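Local coordinates for 1-pyrroline-5-carboxylate dehydrogenase (Thermus thermophilus, PDB 1UZB), which probably catalyses the oxidation of the proline-derived 1-pyrroline-5-carboxylate, through its open-chain semialdehyde, to glutamate, as an enzyme of the aldehyde dehydrogenase family, at residues A[375-378]-A[379-382]; A[427-430]-A[431-435]. All blocks are in the same frame, centred on the assembly; numbering follows the deposited sequence.

Interaction 1 (A[375-378]-A[379-382]); sequences YIEI and GKNE
Gly-379 N donates to Tyr-375 O at 2.8 Å in an ordinary helical bond, Lys-380 N reaches Ile-376 O one step further on, and then the spacing tightens, for Asn-381 N turns to Ile-378 O at 3.1 Å, three residues back. Glu-382 N repeats the three-residue step to Gly-379 O at 2.9 Å, the tighter winding of a 3-10-like turn.

Around this backbone the side chains run alongside the turn. Glu-377 and Lys-380 point the same way, and Lys-380 NZ forms a salt bridge with Glu-377 OE2 at 3.0 Å, meeting the syn side of the carboxylate. The lysine is stretched out beyond CG and its CG rests 3.3 Å from Ile-376 O, whereas the glutamate folds at chi2 (-52°) to bring its carboxylate back to the ammonium. Long, flexible, oppositely charged chains suit this exposed flank. The lysine's CE also meets Ile-376 CG2 at 4.1 Å; Ile-376, buried, packs on Thr-402 and Phe-404 of strand 402-405.

Further round, Glu-382 lies beside Ile-378, its OE1 3.7 Å from Ile-378 CG2. Both carboxylate oxygens are engaged by backbone amides, OE2 by Arg-412 N and OE1 by Ile-413 N, which ties the loop to a neighbouring one; a glutamate is long enough to span that distance. Gly-379 is buried and still has right-handed helical angles. Such a shift from four-residue to three-residue bonding is characteristic of a helix C-terminus, here the end of helix 366-379, where the chain leaves for strand 384-387 at the edge of a seven-stranded sheet.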
ATOM      1  N   TYR A 375     -41.128  20.763  32.138  1.00  7.29           N
ATOM      2  CA  TYR A 375     -40.257  19.718  32.656  1.00  7.97           C
ATOM      3  C   TYR A 375     -39.657  20.131  33.994  1.00  7.30           C
ATOM      4  O   TYR A 375     -39.400  19.286  34.851  1.00  7.25           O
ATOM      5  CB  TYR A 375     -39.149  19.392  31.650  1.00  8.40           C
ATOM      6  CG  TYR A 375     -39.511  18.263  30.712  1.00  7.67           C
ATOM      7  CD1 TYR A 375     -39.768  16.983  31.204  1.00  7.03           C
ATOM      8  CD2 TYR A 375     -39.602  18.469  29.337  1.00  7.49           C
ATOM      9  CE1 TYR A 375     -40.103  15.934  30.351  1.00  7.32           C
ATOM     10  CE2 TYR A 375     -39.939  17.425  28.471  1.00  8.76           C
ATOM     11  CZ  TYR A 375     -40.185  16.161  28.986  1.00  6.95           C
ATOM     12  OH  TYR A 375     -40.492  15.119  28.140  1.00  8.60           O
ATOM     13  N   ILE A 376     -39.437  21.429  34.181  1.00  7.59           N
ATOM     14  CA  ILE A 376     -38.894  21.908  35.442  1.00  8.72           C
ATOM     15  C   ILE A 376     -39.924  21.678  36.553  1.00  8.79           C
ATOM     16  O   ILE A 376     -39.569  21.291  37.668  1.00  9.19           O
ATOM     17  CB  ILE A 376     -38.498  23.406  35.341  1.00  8.53           C
ATOM     18  CG1 ILE A 376     -37.222  23.532  34.497  1.00 10.40           C
ATOM     19  CG2 ILE A 376     -38.291  24.002  36.729  1.00  9.49           C
ATOM     20  CD1 ILE A 376     -36.824  24.958  34.153  1.00 10.55           C
ATOM     21  N   GLU A 377     -41.200  21.897  36.246  1.00  9.13           N
ATOM     22  CA  GLU A 377     -42.255  21.680  37.235  1.00  9.84           C
ATOM     23  C   GLU A 377     -42.344  20.196  37.584  1.00  9.50           C
ATOM     24  O   GLU A 377     -42.566  19.829  38.740  1.00 11.91           O
ATOM     25  CB  GLU A 377     -43.598  22.185  36.704  1.00 11.07           C
ATOM     26  CG  GLU A 377     -43.685  23.699  36.663  1.00 14.27           C
ATOM     27  CD  GLU A 377     -43.322  24.320  37.995  1.00 14.18           C
ATOM     28  OE1 GLU A 377     -44.020  24.039  38.992  1.00 16.26           O
ATOM     29  OE2 GLU A 377     -42.335  25.083  38.050  1.00 16.13           O
ATOM     30  N   ILE A 378     -42.167  19.345  36.581  1.00  9.39           N
ATOM     31  CA  ILE A 378     -42.197  17.905  36.792  1.00  9.94           C
ATOM     32  C   ILE A 378     -41.009  17.507  37.665  1.00  9.95           C
ATOM     33  O   ILE A 378     -41.149  16.736  38.614  1.00 10.33           O
ATOM     34  CB  ILE A 378     -42.117  17.147  35.445  1.00  9.88           C
ATOM     35  CG1 ILE A 378     -43.406  17.375  34.650  1.00 11.34           C
ATOM     36  CG2 ILE A 378     -41.871  15.660  35.692  1.00 10.58           C
ATOM     37  CD1 ILE A 378     -43.337  16.900  33.214  1.00 13.59           C
ATOM     38  N   GLY A 379     -39.840  18.053  37.340  1.00  8.73           N
ATOM     39  CA  GLY A 379     -38.636  17.746  38.092  1.00  8.92           C
ATOM     40  C   GLY A 379     -38.713  18.114  39.563  1.00  8.77           C
ATOM     41  O   GLY A 379     -38.114  17.446  40.403  1.00  7.80           O
ATOM     42  N   LYS A 380     -39.445  19.178  39.881  1.00  9.57           N
ATOM     43  CA  LYS A 380     -39.579  19.614  41.268  1.00 11.29           C
ATOM     44  C   LYS A 380     -40.226  18.554  42.152  1.00 11.70           C
ATOM     45  O   LYS A 380     -40.031  18.548  43.367  1.00 14.08           O
ATOM     46  CB  LYS A 380     -40.391  20.910  41.345  1.00 11.39           C
ATOM     47  CG  LYS A 380     -39.645  22.136  40.840  1.00 13.52           C
ATOM     48  CD  LYS A 380     -40.534  23.367  40.891  1.00 15.22           C
ATOM     49  CE  LYS A 380     -39.794  24.619  40.453  1.00 17.81           C
ATOM     50  NZ  LYS A 380     -40.701  25.797  40.453  1.00 19.44           N
ATOM     51  N   ASN A 381     -40.988  17.653  41.542  1.00 10.87           N
ATOM     52  CA  ASN A 381     -41.656  16.592  42.286  1.00 10.99           C
ATOM     53  C   ASN A 381     -40.943  15.254  42.126  1.00 11.49           C
ATOM     54  O   ASN A 381     -41.440  14.220  42.575  1.00 11.72           O
ATOM     55  CB  ASN A 381     -43.110  16.471  41.822  1.00 12.43           C
ATOM     56  CG  ASN A 381     -43.938  17.693  42.178  1.00 13.86           C
ATOM     57  OD1 ASN A 381     -44.818  18.101  41.422  1.00 18.07           O
ATOM     58  ND2 ASN A 381     -43.665  18.276  43.339  1.00 15.92           N
ATOM     59  N   GLU A 382     -39.775  15.273  41.487  1.00  9.94           N
ATOM     60  CA  GLU A 382     -39.000  14.052  41.283  1.00 10.93           C
ATOM     61  C   GLU A 382     -37.641  14.131  41.973  1.00 10.60           C
ATOM     62  O   GLU A 382     -37.189  13.166  42.589  1.00 12.11           O
ATOM     63  CB  GLU A 382     -38.803  13.785  39.787  1.00  9.57           C
ATOM     64  CG  GLU A 382     -40.094  13.561  39.018  1.00 11.11           C
ATOM     65  CD  GLU A 382     -39.853  13.073  37.605  1.00 10.39           C
ATOM     66  OE1 GLU A 382     -38.987  13.652  36.913  1.00 10.96           O
ATOM     67  OE2 GLU A 382     -40.531  12.111  37.183  1.00 12.34           O
TER

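Interaction 2 (A[427-430]-A[431-435]); sequences RVKD and FAEAL
Lys-429 NZ is drawn to two carboxylates: it makes a salt bridge to Glu-433 OE1 at 3.2 Å and a long one to Asp-430 OD2. The lysine's last two torsions are bent and curl its ammonium back, and its side chain crosses that of Glu-433 at about a right angle. The other oxygen of the glutamate, OE2, accepts from Lys-429 N at 3.0 Å, the donor lying well above the carboxylate plane.

Asp-430 is the N-cap of helix 431-439. With CG lying between backbone N and carbonyl carbon (chi1 50°), OD1 accepts from Glu-433 N at 2.9 Å in a fairly straight bond of 162°; a short acid suits this place, since it can turn back onto an amide of the first turn. At Glu-433, an alanine here would probably leave Lys-429 NZ without its nearer anionic mate and Lys-429 N without this acceptor.

Beneath the polar network, Val-428 CG2 packs on Ala-434 CB at 3.8 Å. Both also touch Ile-329 of strand 325-331, while Phe-431 stacks on His-456 and meets Trp-459, so the helix start is wedged between the sheet and helix 454-463.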
ATOM      1  N   ARG A 427     -26.806  10.325  42.108  1.00  7.51           N
ATOM      2  CA  ARG A 427     -25.761   9.836  42.997  1.00  8.24           C
ATOM      3  C   ARG A 427     -25.774   8.311  43.038  1.00  9.11           C
ATOM      4  O   ARG A 427     -26.805   7.703  43.322  1.00 10.13           O
ATOM      5  CB  ARG A 427     -25.983  10.406  44.402  1.00  9.53           C
ATOM      6  CG  ARG A 427     -24.966   9.964  45.444  1.00 11.18           C
ATOM      7  CD  ARG A 427     -25.060  10.829  46.693  1.00 12.83           C
ATOM      8  NE  ARG A 427     -26.348  10.692  47.368  1.00 13.02           N
ATOM      9  CZ  ARG A 427     -26.659   9.706  48.204  1.00 14.95           C
ATOM     10  NH1 ARG A 427     -27.859   9.665  48.768  1.00 16.69           N
ATOM     11  NH2 ARG A 427     -25.767   8.767  48.490  1.00 16.51           N
ATOM     12  N   VAL A 428     -24.628   7.700  42.746  1.00  7.80           N
ATOM     13  CA  VAL A 428     -24.509   6.244  42.740  1.00  9.17           C
ATOM     14  C   VAL A 428     -23.366   5.807  43.652  1.00  8.33           C
ATOM     15  O   VAL A 428     -22.507   6.611  44.006  1.00  8.98           O
ATOM     16  CB  VAL A 428     -24.279   5.707  41.303  1.00  7.13           C
ATOM     17  CG1 VAL A 428     -25.426   6.139  40.402  1.00  9.43           C
ATOM     18  CG2 VAL A 428     -22.958   6.220  40.747  1.00  7.53           C
ATOM     19  N   LYS A 429     -23.355   4.529  44.026  1.00 10.51           N
ATOM     20  CA  LYS A 429     -22.336   4.014  44.935  1.00 11.32           C
ATOM     21  C   LYS A 429     -20.940   3.854  44.349  1.00 11.62           C
ATOM     22  O   LYS A 429     -19.954   4.254  44.972  1.00 14.73           O
ATOM     23  CB  LYS A 429     -22.780   2.673  45.528  1.00 14.66           C
ATOM     24  CG  LYS A 429     -21.761   2.075  46.492  1.00 18.80           C
ATOM     25  CD  LYS A 429     -22.227   0.761  47.105  1.00 20.73           C
ATOM     26  CE  LYS A 429     -22.304  -0.363  46.080  1.00 22.89           C
ATOM     27  NZ  LYS A 429     -23.384  -0.157  45.077  1.00 25.27           N
ATOM     28  N   ASP A 430     -20.852   3.264  43.163  1.00 11.34           N
ATOM     29  CA  ASP A 430     -19.560   3.045  42.531  1.00 10.82           C
ATOM     30  C   ASP A 430     -19.627   3.155  41.018  1.00 10.92           C
ATOM     31  O   ASP A 430     -20.676   3.466  40.454  1.00  9.60           O
ATOM     32  CB  ASP A 430     -19.005   1.671  42.922  1.00 12.98           C
ATOM     33  CG  ASP A 430     -20.012   0.554  42.729  1.00 13.35           C
ATOM     34  OD1 ASP A 430     -20.811   0.621  41.772  1.00 13.38           O
ATOM     35  OD2 ASP A 430     -19.996  -0.404  43.532  1.00 17.78           O
ATOM     36  N   PHE A 431     -18.501   2.883  40.366  1.00  9.75           N
ATOM     37  CA  PHE A 431     -18.418   2.974  38.917  1.00  8.82           C
ATOM     38  C   PHE A 431     -19.321   1.978  38.194  1.00  9.40           C
ATOM     39  O   PHE A 431     -19.914   2.308  37.170  1.00  8.32           O
ATOM     40  CB  PHE A 431     -16.973   2.789  38.456  1.00  9.36           C
ATOM     41  CG  PHE A 431     -16.716   3.308  37.074  1.00  8.07           C
ATOM     42  CD1 PHE A 431     -16.657   4.677  36.837  1.00  9.00           C
ATOM     43  CD2 PHE A 431     -16.564   2.433  36.005  1.00  8.48           C
ATOM     44  CE1 PHE A 431     -16.451   5.167  35.551  1.00  9.09           C
ATOM     45  CE2 PHE A 431     -16.356   2.913  34.715  1.00  9.51           C
ATOM     46  CZ  PHE A 431     -16.300   4.283  34.489  1.00  9.61           C
ATOM     47  N   ALA A 432     -19.423   0.759  38.717  1.00  9.24           N
ATOM     48  CA  ALA A 432     -20.273  -0.246  38.089  1.00  9.26           C
ATOM     49  C   ALA A 432     -21.713   0.256  38.074  1.00  7.82           C
ATOM     50  O   ALA A 432     -22.411   0.146  37.066  1.00 10.23           O
ATOM     51  CB  ALA A 432     -20.184  -1.567  38.848  1.00  9.71           C
ATOM     52  N   GLU A 433     -22.154   0.812  39.196  1.00  8.71           N
ATOM     53  CA  GLU A 433     -23.510   1.334  39.284  1.00  9.02           C
ATOM     54  C   GLU A 433     -23.652   2.534  38.349  1.00  7.78           C
ATOM     55  O   GLU A 433     -24.707   2.741  37.752  1.00  7.00           O
ATOM     56  CB  GLU A 433     -23.829   1.739  40.725  1.00 10.32           C
ATOM     57  CG  GLU A 433     -25.265   2.163  40.947  1.00 15.68           C
ATOM     58  CD  GLU A 433     -25.590   2.338  42.416  1.00 17.23           C
ATOM     59  OE1 GLU A 433     -25.535   1.335  43.160  1.00 23.51           O
ATOM     60  OE2 GLU A 433     -25.896   3.474  42.827  1.00 22.35           O
ATOM     61  N   ALA A 434     -22.586   3.319  38.217  1.00  6.98           N
ATOM     62  CA  ALA A 434     -22.617   4.481  37.331  1.00  6.27           C
ATOM     63  C   ALA A 434     -22.881   4.041  35.890  1.00  5.91           C
ATOM     64  O   ALA A 434     -23.695   4.640  35.192  1.00  6.77           O
ATOM     65  CB  ALA A 434     -21.301   5.247  37.415  1.00  7.00           C
ATOM     66  N   LEU A 435     -22.192   2.992  35.447  1.00  5.82           N
ATOM     67  CA  LEU A 435     -22.384   2.492  34.092  1.00  6.68           C
ATOM     68  C   LEU A 435     -23.792   1.935  33.910  1.00  6.89           C
ATOM     69  O   LEU A 435     -24.407   2.117  32.857  1.00  8.02           O
ATOM     70  CB  LEU A 435     -21.349   1.408  33.768  1.00  9.13           C
ATOM     71  CG  LEU A 435     -19.919   1.902  33.530  1.00  7.21           C
ATOM     72  CD1 LEU A 435     -18.980   0.708  33.437  1.00 10.54           C
ATOM     73  CD2 LEU A 435     -19.864   2.734  32.254  1.00  9.01           C
TER

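In the fold
Interactions 1 and 2 sit at opposite kinds of helix end: interaction 1 unwinds the C-terminus of helix 366-379, and interaction 2 starts helix 431-439 soon after a strand. Their centres lie about 24 Å apart and the two do not touch, but both adjoin the same seven-stranded sheet, interaction 1 leading to its outermost strand 384-387 and interaction 2 leaving strand 422-428 further in. Each is partly buried: Ile-376 faces strand 402-405, and Val-428 and Ala-434 face strand 325-331, while Glu-377, Lys-380 and Lys-429 are exposed. Between its own segments, interaction 1 is closed by main-chain bonds, whereas interaction 2 adds acidic side chains that take amides at the helix start; Glu-382 takes amides of another loop. Both add a lysine-glutamate salt bridge.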